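Local structure of alcohol dehydrogenase, zinc-containing (Thermotoga maritima, 1VJ0) at residues G56-V59 / H60-R63; E114-W117 / C118-K122. The protein is probably a zinc-dependent oxidoreductase of the medium-chain dehydrogenase family, thought to interconvert alcohols and carbonyl compounds. One frame throughout, in Å; residues are numbered along the deposited sequence. Where two conformers were deposited one is given.

In the fold
Contacts 1 and 2 are two short helical turns of the same GroES-like domain, each beside a different zinc ion. Contact 1 (56-63) is the helix that follows Cys55, a ligand of the zinc completed by His77, Glu78 and Cys178; the side chain of Ser57 comes within about 4 Å of this zinc ion. In the medium-chain dehydrogenase family a zinc site of this kind is the catalytic one. Contact 2 (114-122) supplies Cys115 and Cys118 to the four-cysteine zinc site, which in relatives is structural. Contact 1 and contact 2 do not touch: their centres lie about 30 Å apart, and the nearest atoms of contact 1 and contact 2 about 20 Å. Contact 1 stays within its own subunit, whereas contact 2 meets two others.

Contact 1 of 2, residues G56-V59 / H60-R63; sequences GSDV and HMFR
The short helix 56-62, which follows the zinc ligand Cys55, is held by successive i to i+4 backbone bonds. Met61 N donates to Ser57 O at 3.0 Å and Phe62 N to Asp58 O at 2.8 Å, both fairly straight; Arg63 N reaches Val59 O at 3.0 Å in a less straight hydrogen bond (N-H...O 139°). Met61 runs back along the first turn. Its CG sits beside the backbone N (chi1 -69°), and a bend at chi3 (-131°) carries Met61 CE to 3.5 Å from Ser57 OG and 3.8 Å from Asp58 OD1. The flexible thioether thus lays its methyl group against Ser57 O and two polar side chains. At the start of the helix, Asp58 OD2 accepts from Cys55 N and is hydrogen-bonded to Tyr149 OH, while branched Val59 packs on Leu363 and Glu367 of helix 359-368. Arg63 CG comes to 3.1 Å from Val59 O, and one face of the guanidinium meets Phe62 CE2. Farther out, NE forms a salt bridge with Glu367 and NH1 a hydrogen bond with Asn27. The chemistry is split by side: exposed His60 lies at the outer surface, whereas buried Asp58, its side chain about 3 Å (nearest atoms) from that of the zinc ligand His77, is a second-shell residue of this zinc site.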
loop_
_atom_site.group_PDB
_atom_site.type_symbol
_atom_site.label_atom_id
_atom_site.label_comp_id
_atom_site.label_asym_id
_atom_site.label_seq_id
_atom_site.Cartn_x
_atom_site.Cartn_y
_atom_site.Cartn_z
ATOM N N GLY A 56 -13.860 -13.087 27.488
ATOM C CA GLY A 56 -14.793 -12.189 28.168
ATOM C C GLY A 56 -16.129 -12.094 27.461
ATOM O O GLY A 56 -17.174 -11.868 28.079
ATOM N N SER A 57 -16.112 -12.265 26.146
ATOM C CA SER A 57 -17.364 -12.296 25.381
ATOM C C SER A 57 -18.263 -13.532 25.688
ATOM O O SER A 57 -19.479 -13.521 25.410
ATOM C CB SER A 57 -17.054 -12.200 23.883
ATOM O OG SER A 57 -16.317 -13.340 23.461
ATOM N N ASP A 58 -17.672 -14.592 26.252
ATOM C CA ASP A 58 -18.436 -15.768 26.666
ATOM C C ASP A 58 -19.423 -15.366 27.777
ATOM O O ASP A 58 -20.539 -15.874 27.823
ATOM C CB ASP A 58 -17.512 -16.913 27.115
ATOM C CG ASP A 58 -16.656 -17.453 26.000
ATOM O OD1 ASP A 58 -17.013 -17.235 24.811
ATOM O OD2 ASP A 58 -15.648 -18.179 26.209
ATOM N N VAL A 59 -19.011 -14.435 28.638
ATOM C CA VAL A 59 -19.856 -13.938 29.693
ATOM C C VAL A 59 -21.102 -13.262 29.141
ATOM O O VAL A 59 -22.208 -13.545 29.576
ATOM C CB VAL A 59 -19.086 -12.958 30.619
ATOM C CG1 VAL A 59 -20.032 -12.285 31.588
ATOM C CG2 VAL A 59 -17.970 -13.709 31.365
ATOM N N HIS A 60 -20.911 -12.402 28.164
ATOM C CA HIS A 60 -22.013 -11.711 27.546
ATOM C C HIS A 60 -22.970 -12.646 26.839
ATOM O O HIS A 60 -24.185 -12.476 26.946
ATOM C CB HIS A 60 -21.465 -10.627 26.628
ATOM C CG HIS A 60 -20.591 -9.664 27.372
ATOM N ND1 HIS A 60 -19.225 -9.582 27.167
ATOM C CD2 HIS A 60 -20.869 -8.823 28.397
ATOM C CE1 HIS A 60 -18.713 -8.690 28.001
ATOM N NE2 HIS A 60 -19.689 -8.220 28.762
ATOM N N MET A 61 -22.419 -13.655 26.183
ATOM C CA MET A 61 -23.227 -14.672 25.540
ATOM C C MET A 61 -24.018 -15.471 26.577
ATOM O O MET A 61 -25.207 -15.693 26.402
ATOM C CB MET A 61 -22.337 -15.590 24.693
ATOM C CG MET A 61 -21.708 -14.959 23.409
ATOM S SD MET A 61 -20.556 -16.161 22.698
ATOM C CE MET A 61 -19.082 -15.178 22.438
ATOM N N PHE A 62 -23.379 -15.865 27.675
ATOM C CA PHE A 62 -24.066 -16.565 28.776
ATOM C C PHE A 62 -25.258 -15.755 29.294
ATOM O O PHE A 62 -26.308 -16.298 29.677
ATOM C CB PHE A 62 -23.068 -16.839 29.936
ATOM C CG PHE A 62 -23.700 -17.410 31.172
ATOM C CD1 PHE A 62 -23.891 -18.768 31.293
ATOM C CD2 PHE A 62 -24.081 -16.580 32.236
ATOM C CE1 PHE A 62 -24.444 -19.308 32.428
ATOM C CE2 PHE A 62 -24.652 -17.109 33.367
ATOM C CZ PHE A 62 -24.857 -18.474 33.465
ATOM N N ARG A 63 -25.076 -14.445 29.321
ATOM C CA ARG A 63 -26.056 -13.540 29.894
ATOM C C ARG A 63 -27.209 -13.212 28.945
ATOM O O ARG A 63 -28.177 -12.590 29.352
ATOM C CB ARG A 63 -25.365 -12.252 30.339
ATOM C CG ARG A 63 -24.423 -12.461 31.531
ATOM C CD ARG A 63 -24.891 -11.835 32.775
ATOM N NE ARG A 63 -24.214 -12.314 33.983
ATOM C CZ ARG A 63 -24.746 -13.123 34.907
ATOM N NH1 ARG A 63 -25.973 -13.636 34.760
ATOM N NH2 ARG A 63 -24.035 -13.448 35.998
#

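Contact 2 of 2, residues E114-W117 / C118-K122; sequences ECYW and CKVSK. With ZN (zinc ion), chain E.
Tyr116 O is gripped by two backbone donors: Ser121 N, 2.9 Å away and nearly in line with the C=O, and Val120 N at 2.8 Å, lying 38° above the carbonyl plane. It thus takes an i+4 and an i+5 bond as the chain leaves the short helix 116-119. At the helix start Cys115 is the N-cap, its SG accepting a straight bond (170°) from Cys118 N at 3.4 Å. The same sulfur binds zinc at 2.4 Å, and Cys118 SG does so at 2.3 Å; soft thiolates suit this metal, and the N-H of Cys118 would probably help to stabilise the negative charge on the Cys115 thiolate. Cys112 and Cys127 complete the four-cysteine site. With CG anti to the backbone N (chi1 177°), the Tyr116 ring lies alongside the following turn: Val120 CB makes an off-centre CH-pi contact 4.3 Å from its centroid, and Tyr116 CE2 meets Ser121 CB at 3.7 Å. Replacing Tyr116 by an alanine would probably leave Val120 and Ser121 without this cover and deprive Arg266 of the third subunit of its cation-pi partner. Trp117 turns one face to Tyr116 CD2, and its NE1 donates to Arg290 O of that subunit. Lys119 NZ, hydrogen-bonded to Gly113 O, also forms a salt bridge with Asp160 of the second subunit, and Lys122 NZ one with Asp328 there, so the helix, between strands 109-110 and 131-132 in the chain, packs against two neighbouring subunits.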
loop_
_atom_site.group_PDB
_atom_site.type_symbol
_atom_site.label_atom_id
_atom_site.label_comp_id
_atom_site.label_asym_id
_atom_site.label_seq_id
_atom_site.Cartn_x
_atom_site.Cartn_y
_atom_site.Cartn_z
ATOM N N GLU A 114 -17.529 -17.267 -1.304
ATOM C CA GLU A 114 -18.364 -17.005 -2.484
ATOM C C GLU A 114 -18.867 -15.556 -2.604
ATOM O O GLU A 114 -19.292 -15.136 -3.670
ATOM C CB GLU A 114 -19.543 -17.973 -2.501
ATOM C CG GLU A 114 -19.057 -19.415 -2.554
ATOM C CD GLU A 114 -20.154 -20.366 -2.897
ATOM O OE1 GLU A 114 -21.228 -20.246 -2.251
ATOM O OE2 GLU A 114 -19.930 -21.217 -3.805
ATOM N N CYS A 115 -18.803 -14.772 -1.533
ATOM C CA CYS A 115 -19.427 -13.474 -1.561
ATOM C C CYS A 115 -18.451 -12.384 -1.993
ATOM O O CYS A 115 -17.251 -12.633 -2.214
ATOM C CB CYS A 115 -20.015 -13.146 -0.197
ATOM S SG CYS A 115 -18.762 -12.822 1.015
ATOM N N TYR A 116 -18.971 -11.176 -2.098
ATOM C CA TYR A 116 -18.192 -9.993 -2.431
ATOM C C TYR A 116 -16.974 -9.856 -1.529
ATOM O O TYR A 116 -15.881 -9.543 -1.989
ATOM C CB TYR A 116 -19.038 -8.734 -2.312
ATOM C CG TYR A 116 -18.306 -7.420 -2.557
ATOM C CD1 TYR A 116 -18.129 -6.916 -3.852
ATOM C CD2 TYR A 116 -17.748 -6.723 -1.516
ATOM C CE1 TYR A 116 -17.453 -5.740 -4.071
ATOM C CE2 TYR A 116 -17.064 -5.565 -1.723
ATOM C CZ TYR A 116 -16.919 -5.056 -2.982
ATOM O OH TYR A 116 -16.266 -3.834 -3.148
ATOM N N TRP A 117 -17.176 -10.047 -0.230
ATOM C CA TRP A 117 -16.088 -9.824 0.695
ATOM C C TRP A 117 -15.041 -10.918 0.625
ATOM O O TRP A 117 -13.830 -10.603 0.700
ATOM C CB TRP A 117 -16.587 -9.609 2.115
ATOM C CG TRP A 117 -17.304 -8.314 2.309
ATOM C CD1 TRP A 117 -16.757 -7.094 2.587
ATOM C CD2 TRP A 117 -18.714 -8.099 2.218
ATOM N NE1 TRP A 117 -17.748 -6.144 2.698
ATOM C CE2 TRP A 117 -18.955 -6.730 2.495
ATOM C CE3 TRP A 117 -19.819 -8.937 1.955
ATOM C CZ2 TRP A 117 -20.236 -6.168 2.471
ATOM C CZ3 TRP A 117 -21.106 -8.358 1.931
ATOM C CH2 TRP A 117 -21.289 -7.016 2.224
ATOM N N CYS A 118 -15.475 -12.174 0.542
ATOM C CA CYS A 118 -14.557 -13.286 0.424
ATOM C C CYS A 118 -13.815 -13.259 -0.932
ATOM O O CYS A 118 -12.660 -13.597 -0.993
ATOM C CB CYS A 118 -15.281 -14.597 0.549
ATOM S SG CYS A 118 -15.976 -14.964 2.207
ATOM N N LYS A 119 -14.476 -12.862 -2.014
ATOM C CA LYS A 119 -13.899 -13.053 -3.366
ATOM C C LYS A 119 -13.475 -11.792 -4.116
ATOM O O LYS A 119 -12.644 -11.882 -5.008
ATOM C CB LYS A 119 -14.836 -13.873 -4.256
ATOM C CG LYS A 119 -14.804 -15.388 -3.938
ATOM C CD LYS A 119 -13.512 -15.995 -4.560
ATOM C CE LYS A 119 -13.400 -17.500 -4.406
ATOM N NZ LYS A 119 -14.603 -18.251 -4.905
ATOM N N VAL A 120 -14.046 -10.640 -3.804
ATOM C CA VAL A 120 -13.785 -9.462 -4.596
ATOM C C VAL A 120 -12.926 -8.518 -3.804
ATOM O O VAL A 120 -11.849 -8.151 -4.262
ATOM C CB VAL A 120 -15.044 -8.775 -5.083
ATOM C CG1 VAL A 120 -14.701 -7.535 -5.867
ATOM C CG2 VAL A 120 -15.918 -9.716 -5.972
ATOM N N SER A 121 -13.388 -8.116 -2.618
ATOM C CA SER A 121 -12.601 -7.201 -1.785
ATOM C C SER A 121 -11.551 -7.903 -0.956
ATOM O O SER A 121 -10.705 -7.241 -0.384
ATOM C CB SER A 121 -13.526 -6.354 -0.883
ATOM O OG SER A 121 -13.949 -7.097 0.220
ATOM N N LYS A 122 -11.610 -9.224 -0.835
ATOM C CA LYS A 122 -10.600 -9.997 -0.074
ATOM C C LYS A 122 -10.520 -9.576 1.409
ATOM O O LYS A 122 -9.441 -9.398 1.964
ATOM C CB LYS A 122 -9.225 -9.902 -0.783
ATOM C CG LYS A 122 -9.269 -10.518 -2.171
ATOM C CD LYS A 122 -7.899 -10.401 -2.879
ATOM C CE LYS A 122 -7.866 -11.157 -4.206
ATOM N NZ LYS A 122 -6.488 -10.989 -4.840
HETATM ZN ZN ZN E . -18.293 -14.755 2.273
#